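Local structure of ParA (Salmonella enterica subsp. enterica serovar Newport str. SL317, 3EZF) at residues A[75-80]-A[84-89]; A[273-278]-A[335-340]; A[135-140]-A[144-149]. The protein acts in DNA partition, is probably a P-loop NTPase with a winged helix-turn-helix region, and probably regulates transcription when bound to ADP. All blocks are in the same frame, centred on the assembly; numbering follows the deposited sequence.

Contact 1. Residues A[75-80]-A[84-89]; sequences NKKQVG and QYALTI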
ATOM      1  N   ASN A  75      10.066 -40.277  -8.944  1.00 54.58           N
ATOM      2  CA  ASN A  75       8.672 -40.050  -9.288  1.00 58.38           C
ATOM      3  C   ASN A  75       8.440 -40.465 -10.752  1.00 62.20           C
ATOM      4  O   ASN A  75       9.307 -40.257 -11.603  1.00 63.15           O
ATOM      5  CB  ASN A  75       8.373 -38.560  -9.075  1.00 52.77           C
ATOM      6  CG  ASN A  75       6.913 -38.245  -9.107  1.00 49.89           C
ATOM      7  OD1 ASN A  75       6.136 -38.807  -8.349  1.00 50.82           O
ATOM      8  ND2 ASN A  75       6.525 -37.331  -9.980  1.00 52.27           N
ATOM      9  N   LYS A  76       7.284 -41.065 -11.042  1.00 66.95           N
ATOM     10  CA  LYS A  76       6.969 -41.491 -12.409  1.00 70.65           C
ATOM     11  C   LYS A  76       5.515 -41.217 -12.784  1.00 69.37           C
ATOM     12  O   LYS A  76       4.607 -41.442 -11.987  1.00 72.37           O
ATOM     13  CB  LYS A  76       7.263 -42.986 -12.607  1.00 69.01           C
ATOM     14  CG  LYS A  76       8.721 -43.369 -12.447  1.00 72.80           C
ATOM     15  CD  LYS A  76       9.012 -43.822 -11.034  1.00 80.60           C
ATOM     16  CE  LYS A  76       8.226 -45.096 -10.695  1.00 89.03           C
ATOM     17  NZ  LYS A  76       8.447 -45.603  -9.295  1.00 87.54           N
ATOM     18  N   LYS A  77       5.309 -40.738 -14.008  1.00 70.14           N
ATOM     19  CA  LYS A  77       3.976 -40.431 -14.522  1.00 69.39           C
ATOM     20  C   LYS A  77       3.307 -41.622 -15.180  1.00 72.36           C
ATOM     21  O   LYS A  77       3.951 -42.566 -15.632  1.00 73.72           O
ATOM     22  CB  LYS A  77       4.029 -39.338 -15.579  1.00 68.75           C
ATOM     23  CG  LYS A  77       4.171 -37.926 -15.097  1.00 66.81           C
ATOM     24  CD  LYS A  77       4.198 -37.020 -16.320  1.00 70.18           C
ATOM     25  CE  LYS A  77       4.239 -35.548 -15.950  1.00 74.67           C
ATOM     26  NZ  LYS A  77       3.006 -35.101 -15.248  1.00 72.33           N
ATOM     27  N   GLN A  78       1.992 -41.542 -15.249  1.00 76.81           N
ATOM     28  CA  GLN A  78       1.183 -42.565 -15.868  1.00 79.53           C
ATOM     29  C   GLN A  78       0.642 -41.788 -17.062  1.00 81.98           C
ATOM     30  O   GLN A  78      -0.418 -41.164 -16.997  1.00 83.17           O
ATOM     31  CB  GLN A  78       0.042 -42.951 -14.931  1.00 81.31           C
ATOM     32  CG  GLN A  78      -0.699 -44.217 -15.290  1.00 82.28           C
ATOM     33  CD  GLN A  78      -0.194 -45.415 -14.517  1.00 83.02           C
ATOM     34  OE1 GLN A  78      -0.863 -46.446 -14.444  1.00 80.63           O
ATOM     35  NE2 GLN A  78       0.995 -45.289 -13.937  1.00 86.15           N
ATOM     36  N   VAL A  79       1.414 -41.743 -18.129  1.00 82.17           N
ATOM     37  CA  VAL A  79       0.954 -41.049 -19.309  1.00 85.77           C
ATOM     38  C   VAL A  79       1.039 -42.111 -20.366  1.00 86.59           C
ATOM     39  O   VAL A  79       1.739 -43.105 -20.186  1.00 84.18           O
ATOM     40  CB  VAL A  79       1.864 -39.840 -19.680  1.00 87.07           C
ATOM     41  CG1 VAL A  79       1.985 -38.869 -18.487  1.00 88.61           C
ATOM     42  CG2 VAL A  79       3.238 -40.331 -20.097  1.00 84.65           C
ATOM     43  N   GLY A  80       0.334 -41.920 -21.465  1.00 88.26           N
ATOM     44  CA  GLY A  80       0.380 -42.933 -22.485  1.00 92.31           C
ATOM     45  C   GLY A  80      -0.308 -44.185 -21.975  1.00 94.70           C
ATOM     46  O   GLY A  80      -1.489 -44.375 -22.251  1.00 96.91           O
ATOM     47  N   GLN A  84       6.637 -43.610 -16.875  1.00 83.54           N
ATOM     48  CA  GLN A  84       7.474 -42.495 -17.379  1.00 75.67           C
ATOM     49  C   GLN A  84       8.756 -42.286 -16.564  1.00 75.21           C
ATOM     50  O   GLN A  84       9.599 -43.182 -16.473  1.00 78.48           O
ATOM     51  CB  GLN A  84       6.657 -41.215 -17.324  1.00 74.32           C
ATOM     52  CG  GLN A  84       5.921 -40.901 -18.581  1.00 71.40           C
ATOM     53  CD  GLN A  84       6.867 -40.547 -19.689  1.00 67.03           C
ATOM     54  OE1 GLN A  84       8.001 -40.166 -19.425  1.00 67.21           O
ATOM     55  NE2 GLN A  84       6.413 -40.654 -20.935  1.00 66.08           N
ATOM     56  N   TYR A  85       8.879 -41.101 -15.969  1.00 66.25           N
ATOM     57  CA  TYR A  85      10.027 -40.705 -15.152  1.00 57.68           C
ATOM     58  C   TYR A  85       9.925 -39.203 -15.065  1.00 56.32           C
ATOM     59  O   TYR A  85      10.362 -38.496 -15.966  1.00 56.45           O
ATOM     60  CB  TYR A  85      11.355 -41.069 -15.816  1.00 53.29           C
ATOM     61  CG  TYR A  85      12.171 -42.088 -15.045  1.00 52.68           C
ATOM     62  CD1 TYR A  85      12.778 -43.161 -15.700  1.00 54.08           C
ATOM     63  CD2 TYR A  85      12.310 -42.002 -13.661  1.00 50.65           C
ATOM     64  CE1 TYR A  85      13.485 -44.124 -15.000  1.00 51.52           C
ATOM     65  CE2 TYR A  85      13.017 -42.956 -12.951  1.00 49.59           C
ATOM     66  CZ  TYR A  85      13.601 -44.023 -13.628  1.00 52.57           C
ATOM     67  OH  TYR A  85      14.266 -45.023 -12.947  1.00 50.55           O
ATOM     68  N   ALA A  86       9.314 -38.722 -13.991  1.00 55.00           N
ATOM     69  CA  ALA A  86       9.140 -37.298 -13.788  1.00 50.38           C
ATOM     70  C   ALA A  86       9.744 -36.970 -12.456  1.00 49.81           C
ATOM     71  O   ALA A  86       9.048 -36.978 -11.451  1.00 51.82           O
ATOM     72  CB  ALA A  86       7.670 -36.957 -13.790  1.00 52.09           C
ATOM     73  N   LEU A  87      11.043 -36.683 -12.449  1.00 53.13           N
ATOM     74  CA  LEU A  87      11.757 -36.377 -11.216  1.00 51.67           C
ATOM     75  C   LEU A  87      11.308 -35.031 -10.681  1.00 49.08           C
ATOM     76  O   LEU A  87      11.020 -34.116 -11.453  1.00 45.48           O
ATOM     77  CB  LEU A  87      13.278 -36.339 -11.454  1.00 53.46           C
ATOM     78  CG  LEU A  87      13.981 -37.246 -12.464  1.00 54.09           C
ATOM     79  CD1 LEU A  87      15.472 -37.138 -12.205  1.00 58.22           C
ATOM     80  CD2 LEU A  87      13.527 -38.690 -12.334  1.00 55.82           C
ATOM     81  N   THR A  88      11.256 -34.921  -9.356  1.00 48.24           N
ATOM     82  CA  THR A  88      10.852 -33.687  -8.687  1.00 49.03           C
ATOM     83  C   THR A  88      12.062 -32.836  -8.339  1.00 47.52           C
ATOM     84  O   THR A  88      13.197 -33.290  -8.420  1.00 48.34           O
ATOM     85  CB  THR A  88      10.163 -33.975  -7.373  1.00 47.67           C
ATOM     86  OG1 THR A  88      11.100 -34.612  -6.486  1.00 41.61           O
ATOM     87  CG2 THR A  88       8.960 -34.867  -7.599  1.00 48.05           C
ATOM     88  N   ILE A  89      11.805 -31.604  -7.922  1.00 45.23           N
ATOM     89  CA  ILE A  89      12.867 -30.691  -7.538  1.00 41.70           C
ATOM     90  C   ILE A  89      13.798 -31.390  -6.551  1.00 42.64           C
ATOM     91  O   ILE A  89      14.999 -31.123  -6.540  1.00 45.29           O
ATOM     92  CB  ILE A  89      12.311 -29.403  -6.852  1.00 42.83           C
ATOM     93  CG1 ILE A  89      11.423 -28.610  -7.821  1.00 39.39           C
ATOM     94  CG2 ILE A  89      13.467 -28.537  -6.353  1.00 38.71           C
ATOM     95  CD1 ILE A  89      12.163 -28.044  -8.989  1.00 46.80           C
TER
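Asn75 and Ala86 hold together the firm end of a hairpin-like pair of segments, 75-80 and 84-89, which follow helix 57-69, run roughly antiparallel and are consistent with the wing of a winged helix-turn-helix domain. Two bonds join this one pair. The backbone N of Ala86 donates to Asn75 O at 2.8 Å. The side chain returns the grip: with CG anti to its own backbone N (chi1 -168°), Asn75 sends ND2 back to Ala86 O at 2.9 Å, in the plane of that carbonyl and nearly in the plane of the donor amide. Ala86 thus gives both its N and its O to Asn75, and the ND2 bond limits rotation of the carboxamide. CB of Ala86, a buried residue, touches both Asn75 ND2 and Lys77 CG, while Thr43 of strand 43-44 also packs on Ala86. Lys76 and Tyr85 lie side by side and point the same way, CG of the lysine 4.0 Å from CD2 of the tyrosine; the phenol goes on to bond Glu68 of helix 57-69.

Toward the turn the grip weakens. Gln84 N makes a weak bond to Lys77 O at 3.1 Å. The chains of Lys76 and Lys77 touch the partner segment only through their first carbons, and their ends lead away into exposed positions. The Gln84 side chain comes within about 6 Å of a sulfate ion. Aliphatic contact at this looser end includes Lys77 CB against Gln84 CB, 3.7 Å apart.

Contact 2. Residues A[273-278]-A[335-340]; sequences LLTPTP and EVYASN
Tyr337 and Thr277 approach from opposite directions, the Thr277 hydroxyl coming to the phenol oxygen from the CE1 side, and so join a helix end to the central parallel sheet of the P-loop NTPase fold. The tyrosine stands on the last turn of helix 324-337, and the threonine on strand 272-277, which lies between strands 112-116 and 312-317. With its CG anti to the carbonyl carbon (chi1 -57°), Tyr337 extends its ring from the helix to the strand and spans a gap in which the nearest CA atoms, those of Thr275 and Tyr337, are 9.3 Å apart.

Thr275 and Thr277 are two residues apart on the strand, and both direct their side chains to the same side of the sheet, while Pro276 between them turns the other way. They receive the phenol differently. Thr277 offers its hydroxyl: Tyr337 OH donates a hydrogen bond to Thr277 OG1, modelled so short that its exact length is doubtful at this resolution. Thr275 presents a methyl, and its side chain crosses that of the tyrosine at about a right angle. Both threonines approach the ring obliquely, the Thr277 hydroxyl nearer the CE1 side and the Thr275 methyl nearer the CE2 side, so that the phenol oxygen meets one polar and one apolar group.

All three residues are buried. Thr287 and Leu291 of helix 281-291 also pack against Tyr337, as does Ile13 of the second subunit, which brings this ring close to the subunit interface. On the strand side, carbon contacts include Thr275 CG2 to Tyr337 CE2, at 3.9 Å.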
ATOM      1  N   LEU A 273      21.435  -4.420   0.693  1.00 47.62           N
ATOM      2  CA  LEU A 273      20.252  -3.616   0.440  1.00 50.81           C
ATOM      3  C   LEU A 273      19.814  -3.895  -0.984  1.00 54.32           C
ATOM      4  O   LEU A 273      20.552  -3.620  -1.924  1.00 56.32           O
ATOM      5  CB  LEU A 273      20.574  -2.135   0.557  1.00 52.90           C
ATOM      6  CG  LEU A 273      19.346  -1.243   0.718  1.00 52.63           C
ATOM      7  CD1 LEU A 273      18.820  -1.375   2.150  1.00 53.43           C
ATOM      8  CD2 LEU A 273      19.716   0.195   0.445  1.00 54.33           C
ATOM      9  N   LEU A 274      18.622  -4.443  -1.159  1.00 55.65           N
ATOM     10  CA  LEU A 274      18.160  -4.724  -2.504  1.00 56.01           C
ATOM     11  C   LEU A 274      17.065  -3.724  -2.861  1.00 56.30           C
ATOM     12  O   LEU A 274      15.942  -3.815  -2.377  1.00 54.57           O
ATOM     13  CB  LEU A 274      17.665  -6.168  -2.602  1.00 52.90           C
ATOM     14  CG  LEU A 274      17.356  -6.712  -3.998  1.00 50.61           C
ATOM     15  CD1 LEU A 274      17.117  -8.201  -3.924  1.00 53.64           C
ATOM     16  CD2 LEU A 274      16.126  -6.025  -4.558  1.00 54.98           C
ATOM     17  N   THR A 275      17.421  -2.759  -3.706  1.00 58.95           N
ATOM     18  CA  THR A 275      16.503  -1.715  -4.138  1.00 60.91           C
ATOM     19  C   THR A 275      15.941  -1.896  -5.538  1.00 66.96           C
ATOM     20  O   THR A 275      16.627  -1.682  -6.532  1.00 68.57           O
ATOM     21  CB  THR A 275      17.161  -0.328  -4.133  1.00 58.09           C
ATOM     22  OG1 THR A 275      17.603  -0.002  -2.813  1.00 60.39           O
ATOM     23  CG2 THR A 275      16.164   0.728  -4.605  1.00 54.54           C
ATOM     24  N   PRO A 276      14.685  -2.314  -5.635  1.00 70.96           N
ATOM     25  CA  PRO A 276      14.117  -2.473  -6.971  1.00 75.60           C
ATOM     26  C   PRO A 276      13.543  -1.092  -7.328  1.00 77.27           C
ATOM     27  O   PRO A 276      12.782  -0.514  -6.549  1.00 76.94           O
ATOM     28  CB  PRO A 276      13.044  -3.534  -6.752  1.00 73.70           C
ATOM     29  CG  PRO A 276      12.570  -3.230  -5.373  1.00 74.39           C
ATOM     30  CD  PRO A 276      13.845  -2.968  -4.617  1.00 73.59           C
ATOM     31  N   THR A 277      13.926  -0.547  -8.479  1.00 81.05           N
ATOM     32  CA  THR A 277      13.429   0.771  -8.886  1.00 83.52           C
ATOM     33  C   THR A 277      12.295   0.678  -9.898  1.00 83.84           C
ATOM     34  O   THR A 277      12.414   0.003 -10.920  1.00 82.57           O
ATOM     35  CB  THR A 277      14.549   1.642  -9.493  1.00 82.89           C
ATOM     36  OG1 THR A 277      15.611   1.782  -8.542  1.00 85.44           O
ATOM     37  CG2 THR A 277      14.017   3.027  -9.842  1.00 83.09           C
ATOM     38  N   PRO A 278      11.169   1.350  -9.612  1.00 85.59           N
ATOM     39  CA  PRO A 278      10.015   1.336 -10.510  1.00 88.03           C
ATOM     40  C   PRO A 278      10.289   2.125 -11.783  1.00 91.18           C
ATOM     41  O   PRO A 278      11.048   3.098 -11.769  1.00 91.35           O
ATOM     42  CB  PRO A 278       8.917   1.991  -9.674  1.00 88.17           C
ATOM     43  CG  PRO A 278       9.335   1.713  -8.268  1.00 88.11           C
ATOM     44  CD  PRO A 278      10.812   1.967  -8.325  1.00 86.92           C
ATOM     45  N   GLU A 335      22.909   5.999 -13.115  1.00 99.78           N
ATOM     46  CA  GLU A 335      23.567   7.128 -12.457  1.00100.70           C
ATOM     47  C   GLU A 335      23.777   6.856 -10.974  1.00100.43           C
ATOM     48  O   GLU A 335      24.859   6.454 -10.547  1.00102.44           O
ATOM     49  CB  GLU A 335      22.720   8.388 -12.586  1.00102.96           C
ATOM     50  CG  GLU A 335      22.920   9.163 -13.865  1.00108.65           C
ATOM     51  CD  GLU A 335      22.452   8.418 -15.090  1.00112.91           C
ATOM     52  OE1 GLU A 335      22.980   7.314 -15.345  1.00115.04           O
ATOM     53  OE2 GLU A 335      21.560   8.941 -15.800  1.00112.26           O
ATOM     54  N   VAL A 336      22.721   7.088 -10.199  1.00 98.35           N
ATOM     55  CA  VAL A 336      22.736   6.884  -8.757  1.00 94.73           C
ATOM     56  C   VAL A 336      23.418   5.581  -8.338  1.00 93.39           C
ATOM     57  O   VAL A 336      24.509   5.591  -7.755  1.00 93.35           O
ATOM     58  CB  VAL A 336      21.290   6.917  -8.191  1.00 92.75           C
ATOM     59  CG1 VAL A 336      20.754   8.333  -8.226  1.00 90.02           C
ATOM     60  CG2 VAL A 336      20.385   6.017  -9.010  1.00 89.02           C
ATOM     61  N   TYR A 337      22.772   4.462  -8.647  1.00 90.14           N
ATOM     62  CA  TYR A 337      23.292   3.151  -8.301  1.00 89.81           C
ATOM     63  C   TYR A 337      24.698   2.901  -8.839  1.00 89.56           C
ATOM     64  O   TYR A 337      25.375   1.970  -8.409  1.00 89.93           O
ATOM     65  CB  TYR A 337      22.345   2.073  -8.823  1.00 87.57           C
ATOM     66  CG  TYR A 337      20.937   2.219  -8.319  1.00 83.32           C
ATOM     67  CD1 TYR A 337      19.914   2.651  -9.155  1.00 81.39           C
ATOM     68  CD2 TYR A 337      20.629   1.934  -6.999  1.00 86.38           C
ATOM     69  CE1 TYR A 337      18.618   2.790  -8.682  1.00 84.65           C
ATOM     70  CE2 TYR A 337      19.342   2.069  -6.516  1.00 88.03           C
ATOM     71  CZ  TYR A 337      18.340   2.499  -7.356  1.00 86.17           C
ATOM     72  OH  TYR A 337      17.070   2.628  -6.849  1.00 87.88           O
ATOM     73  N   ALA A 338      25.129   3.738  -9.778  1.00 89.67           N
ATOM     74  CA  ALA A 338      26.447   3.607 -10.396  1.00 89.32           C
ATOM     75  C   ALA A 338      26.770   2.145 -10.722  1.00 88.55           C
ATOM     76  O   ALA A 338      26.035   1.489 -11.467  1.00 88.36           O
ATOM     77  CB  ALA A 338      27.518   4.201  -9.486  1.00 89.64           C
ATOM     78  N   SER A 339      27.867   1.636 -10.169  1.00 87.16           N
ATOM     79  CA  SER A 339      28.260   0.253 -10.413  1.00 84.19           C
ATOM     80  C   SER A 339      27.272  -0.683  -9.733  1.00 83.48           C
ATOM     81  O   SER A 339      27.041  -1.800 -10.200  1.00 81.55           O
ATOM     82  CB  SER A 339      29.666  -0.008  -9.864  1.00 84.50           C
ATOM     83  OG  SER A 339      29.703   0.153  -8.455  1.00 83.91           O
ATOM     84  N   ASN A 340      26.680  -0.209  -8.637  1.00 83.45           N
ATOM     85  CA  ASN A 340      25.721  -0.995  -7.859  1.00 83.92           C
ATOM     86  C   ASN A 340      24.396  -1.357  -8.538  1.00 83.35           C
ATOM     87  O   ASN A 340      23.605  -2.108  -7.972  1.00 84.18           O
ATOM     88  CB  ASN A 340      25.436  -0.303  -6.520  1.00 80.94           C
ATOM     89  CG  ASN A 340      26.556  -0.503  -5.509  1.00 83.27           C
ATOM     90  OD1 ASN A 340      26.936  -1.643  -5.198  1.00 81.08           O
ATOM     91  ND2 ASN A 340      27.086   0.602  -4.981  1.00 80.18           N
TER

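Contact 3. Residues A[135-140]-A[144-149]; sequences ALRVHQ and RHDLRI. With SO4 (sulfate ion), chain G.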
ATOM      1  N   ALA A 135      11.438 -18.149  -7.177  1.00 49.02           N
ATOM      2  CA  ALA A 135      12.223 -18.242  -8.409  1.00 49.52           C
ATOM      3  C   ALA A 135      13.608 -18.806  -8.107  1.00 49.81           C
ATOM      4  O   ALA A 135      13.986 -19.866  -8.621  1.00 53.01           O
ATOM      5  CB  ALA A 135      12.359 -16.854  -9.051  1.00 49.17           C
ATOM      6  N   LEU A 136      14.363 -18.089  -7.278  1.00 45.29           N
ATOM      7  CA  LEU A 136      15.702 -18.518  -6.894  1.00 47.24           C
ATOM      8  C   LEU A 136      15.718 -20.014  -6.533  1.00 45.67           C
ATOM      9  O   LEU A 136      16.635 -20.746  -6.893  1.00 38.89           O
ATOM     10  CB  LEU A 136      16.195 -17.671  -5.705  1.00 44.58           C
ATOM     11  CG  LEU A 136      16.495 -16.194  -6.006  1.00 43.96           C
ATOM     12  CD1 LEU A 136      16.799 -15.404  -4.743  1.00 38.02           C
ATOM     13  CD2 LEU A 136      17.672 -16.138  -6.950  1.00 45.81           C
ATOM     14  N   ARG A 137      14.669 -20.459  -5.850  1.00 48.01           N
ATOM     15  CA  ARG A 137      14.562 -21.840  -5.397  1.00 51.10           C
ATOM     16  C   ARG A 137      14.459 -22.881  -6.495  1.00 53.09           C
ATOM     17  O   ARG A 137      15.264 -23.807  -6.558  1.00 56.63           O
ATOM     18  CB  ARG A 137      13.363 -21.991  -4.453  1.00 48.41           C
ATOM     19  CG  ARG A 137      13.602 -22.931  -3.295  1.00 42.70           C
ATOM     20  CD  ARG A 137      13.580 -24.388  -3.703  1.00 43.61           C
ATOM     21  NE  ARG A 137      14.462 -25.205  -2.856  1.00 45.49           N
ATOM     22  CZ  ARG A 137      14.195 -26.445  -2.463  1.00 38.08           C
ATOM     23  NH1 ARG A 137      13.060 -27.030  -2.818  1.00 44.80           N
ATOM     24  NH2 ARG A 137      15.083 -27.109  -1.756  1.00 38.22           N
ATOM     25  N   VAL A 138      13.472 -22.730  -7.361  1.00 54.88           N
ATOM     26  CA  VAL A 138      13.250 -23.702  -8.409  1.00 54.87           C
ATOM     27  C   VAL A 138      13.980 -23.414  -9.695  1.00 57.40           C
ATOM     28  O   VAL A 138      13.778 -24.117 -10.679  1.00 63.15           O
ATOM     29  CB  VAL A 138      11.757 -23.811  -8.731  1.00 55.65           C
ATOM     30  CG1 VAL A 138      10.959 -23.960  -7.447  1.00 57.79           C
ATOM     31  CG2 VAL A 138      11.301 -22.584  -9.499  1.00 55.52           C
ATOM     32  N   HIS A 139      14.829 -22.397  -9.707  1.00 59.31           N
ATOM     33  CA  HIS A 139      15.539 -22.059 -10.933  1.00 63.94           C
ATOM     34  C   HIS A 139      16.203 -23.259 -11.592  1.00 66.60           C
ATOM     35  O   HIS A 139      16.561 -24.235 -10.931  1.00 69.85           O
ATOM     36  CB  HIS A 139      16.604 -20.996 -10.683  1.00 66.32           C
ATOM     37  CG  HIS A 139      17.181 -20.418 -11.939  1.00 69.71           C
ATOM     38  ND1 HIS A 139      16.585 -19.380 -12.624  1.00 67.07           N
ATOM     39  CD2 HIS A 139      18.302 -20.731 -12.635  1.00 69.86           C
ATOM     40  CE1 HIS A 139      17.319 -19.074 -13.682  1.00 66.10           C
ATOM     41  NE2 HIS A 139      18.363 -19.879 -13.707  1.00 67.70           N
ATOM     42  N   GLN A 140      16.368 -23.164 -12.906  1.00 68.64           N
ATOM     43  CA  GLN A 140      16.987 -24.211 -13.712  1.00 67.21           C
ATOM     44  C   GLN A 140      18.406 -24.530 -13.246  1.00 64.78           C
ATOM     45  O   GLN A 140      18.680 -25.629 -12.761  1.00 59.81           O
ATOM     46  CB  GLN A 140      17.041 -23.765 -15.178  1.00 72.44           C
ATOM     47  CG  GLN A 140      15.693 -23.675 -15.867  1.00 76.00           C
ATOM     48  CD  GLN A 140      15.233 -25.024 -16.378  1.00 79.20           C
ATOM     49  OE1 GLN A 140      15.154 -25.988 -15.622  1.00 81.17           O
ATOM     50  NE2 GLN A 140      14.931 -25.100 -17.667  1.00 78.47           N
ATOM     51  N   ARG A 144      21.023 -27.011  -8.172  1.00 44.58           N
ATOM     52  CA  ARG A 144      22.230 -27.626  -7.633  1.00 47.60           C
ATOM     53  C   ARG A 144      22.644 -26.981  -6.319  1.00 47.20           C
ATOM     54  O   ARG A 144      23.540 -27.475  -5.636  1.00 51.06           O
ATOM     55  CB  ARG A 144      23.372 -27.447  -8.623  1.00 47.18           C
ATOM     56  CG  ARG A 144      23.486 -26.012  -9.105  1.00 47.19           C
ATOM     57  CD  ARG A 144      24.838 -25.740  -9.703  1.00 51.36           C
ATOM     58  NE  ARG A 144      25.880 -25.910  -8.698  1.00 59.74           N
ATOM     59  CZ  ARG A 144      27.158 -25.644  -8.911  1.00 59.85           C
ATOM     60  NH1 ARG A 144      27.536 -25.196 -10.109  1.00 51.82           N
ATOM     61  NH2 ARG A 144      28.041 -25.826  -7.931  1.00 56.26           N
ATOM     62  N   HIS A 145      22.015 -25.859  -5.983  1.00 49.24           N
ATOM     63  CA  HIS A 145      22.339 -25.146  -4.753  1.00 49.24           C
ATOM     64  C   HIS A 145      21.475 -25.575  -3.577  1.00 47.76           C
ATOM     65  O   HIS A 145      21.833 -25.325  -2.438  1.00 47.76           O
ATOM     66  CB  HIS A 145      22.192 -23.633  -4.946  1.00 51.91           C
ATOM     67  CG  HIS A 145      23.109 -23.054  -5.976  1.00 53.81           C
ATOM     68  ND1 HIS A 145      24.479 -23.180  -5.912  1.00 52.75           N
ATOM     69  CD2 HIS A 145      22.848 -22.345  -7.105  1.00 53.76           C
ATOM     70  CE1 HIS A 145      25.026 -22.578  -6.956  1.00 55.35           C
ATOM     71  NE2 HIS A 145      24.057 -22.065  -7.692  1.00 57.09           N
ATOM     72  N   ASP A 146      20.343 -26.219  -3.848  1.00 48.52           N
ATOM     73  CA  ASP A 146      19.447 -26.659  -2.780  1.00 51.86           C
ATOM     74  C   ASP A 146      19.246 -25.455  -1.865  1.00 49.27           C
ATOM     75  O   ASP A 146      19.357 -25.562  -0.653  1.00 49.40           O
ATOM     76  CB  ASP A 146      20.089 -27.803  -1.987  1.00 54.37           C
ATOM     77  CG  ASP A 146      19.069 -28.634  -1.214  1.00 55.14           C
ATOM     78  OD1 ASP A 146      17.912 -28.194  -1.084  1.00 56.76           O
ATOM     79  OD2 ASP A 146      19.432 -29.730  -0.732  1.00 50.44           O
ATOM     80  N   LEU A 147      18.974 -24.304  -2.469  1.00 49.84           N
ATOM     81  CA  LEU A 147      18.773 -23.051  -1.742  1.00 45.00           C
ATOM     82  C   LEU A 147      17.676 -23.100  -0.674  1.00 45.39           C
ATOM     83  O   LEU A 147      16.585 -23.632  -0.899  1.00 46.14           O
ATOM     84  CB  LEU A 147      18.472 -21.937  -2.749  1.00 42.88           C
ATOM     85  CG  LEU A 147      19.519 -20.834  -2.918  1.00 45.35           C
ATOM     86  CD1 LEU A 147      20.911 -21.425  -2.913  1.00 41.79           C
ATOM     87  CD2 LEU A 147      19.239 -20.052  -4.204  1.00 42.86           C
ATOM     88  N   ARG A 148      17.992 -22.556   0.499  1.00 45.39           N
ATOM     89  CA  ARG A 148      17.065 -22.483   1.635  1.00 42.03           C
ATOM     90  C   ARG A 148      16.792 -20.997   1.866  1.00 43.74           C
ATOM     91  O   ARG A 148      17.664 -20.268   2.347  1.00 41.77           O
ATOM     92  CB  ARG A 148      17.709 -23.071   2.875  1.00 40.75           C
ATOM     93  CG  ARG A 148      18.115 -24.524   2.755  1.00 34.78           C
ATOM     94  CD  ARG A 148      18.947 -24.909   3.968  1.00 41.51           C
ATOM     95  NE  ARG A 148      20.090 -24.013   4.142  1.00 42.54           N
ATOM     96  CZ  ARG A 148      20.941 -24.066   5.158  1.00 41.49           C
ATOM     97  NH1 ARG A 148      20.785 -24.971   6.112  1.00 43.41           N
ATOM     98  NH2 ARG A 148      21.958 -23.218   5.209  1.00 43.98           N
ATOM     99  N   ILE A 149      15.576 -20.566   1.533  1.00 43.64           N
ATOM    100  CA  ILE A 149      15.175 -19.167   1.616  1.00 40.97           C
ATOM    101  C   ILE A 149      14.072 -18.840   2.632  1.00 46.34           C
ATOM    102  O   ILE A 149      13.030 -19.526   2.709  1.00 40.95           O
ATOM    103  CB  ILE A 149      14.710 -18.691   0.223  1.00 41.37           C
ATOM    104  CG1 ILE A 149      15.820 -18.953  -0.800  1.00 45.39           C
ATOM    105  CG2 ILE A 149      14.335 -17.216   0.256  1.00 44.97           C
ATOM    106  CD1 ILE A 149      15.520 -18.447  -2.214  1.00 46.57           C
TER
HETATM  107  S   SO4 G 796      13.825 -28.241   1.837  1.00163.40           S
HETATM  108  O1  SO4 G 796      13.844 -29.525   2.560  1.00164.38           O
HETATM  109  O2  SO4 G 796      15.168 -27.636   1.873  1.00163.27           O
HETATM  110  O3  SO4 G 796      12.854 -27.332   2.476  1.00164.21           O
HETATM  111  O4  SO4 G 796      13.423 -28.473   0.441  1.00164.02           O
HETATM  112  O   HOH W   1      21.085 -26.489 -11.081  1.00 48.11           O
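Arg137 reaches from the last turn of helix 129-138 across to Leu147 and Asp146. Its chain bends at chi2 (-75°), which brings the guanidinium round to the loop. There NE donates to Leu147 O at 3.3 Å, in the plane of that carbonyl though the oxygen is tilted 23° from the guanidinium plane. The terminal NH2 forms a salt bridge with Asp146 OD1 at 3.1 Å; the two side chains lie side by side, their flat groups turned 41° from one another. The second carboxylate oxygen, OD2, forms a salt bridge with Lys103, so Asp146 pairs with Lys103 as well as Arg137. A sulfate ion, probably from the crystallisation liquor, accepts a further weak bond from Arg137 NH2 through its O4.

The segments form the turn from helix 129-138 into strand 149-153, part of the beta-alpha-beta crossover that begins at strand 112-116 in the P-loop NTPase sheet. Next to the polar pair, this turn is closed by aliphatic side chains. Leu147 directs CD2 toward the helix, 3.8 Å from Leu136 O and 4.1 Å from Leu136 CB. Phe392 of helix 378-400 packs on both leucines. Leu136 also meets the first residue of the strand, crossing Ile149 at about a right angle with its CB 3.6 Å from the CD1 of Ile149.

In the fold
Contact 1 comes first along the chain, then contact 3 and finally contact 2, each closing before the next opens. Contact 1 lies in the winged helix-turn-helix region, about 30 Å from the chain centre; contacts 2 and 3 both involve the six-stranded parallel sheet of the NTPase fold, at strands 272-277 and 149-153, with centres about 24 Å apart. Contacts 1 and 3 touch where Ile89, at the start of helix 89-98, packs on Arg137, its CG2 3.9 Å from the NH1 of Arg137. Contact 3 therefore borders the winged helix-turn-helix region, whereas contact 2, about 43 Å from contact 1 between centres, faces the second subunit.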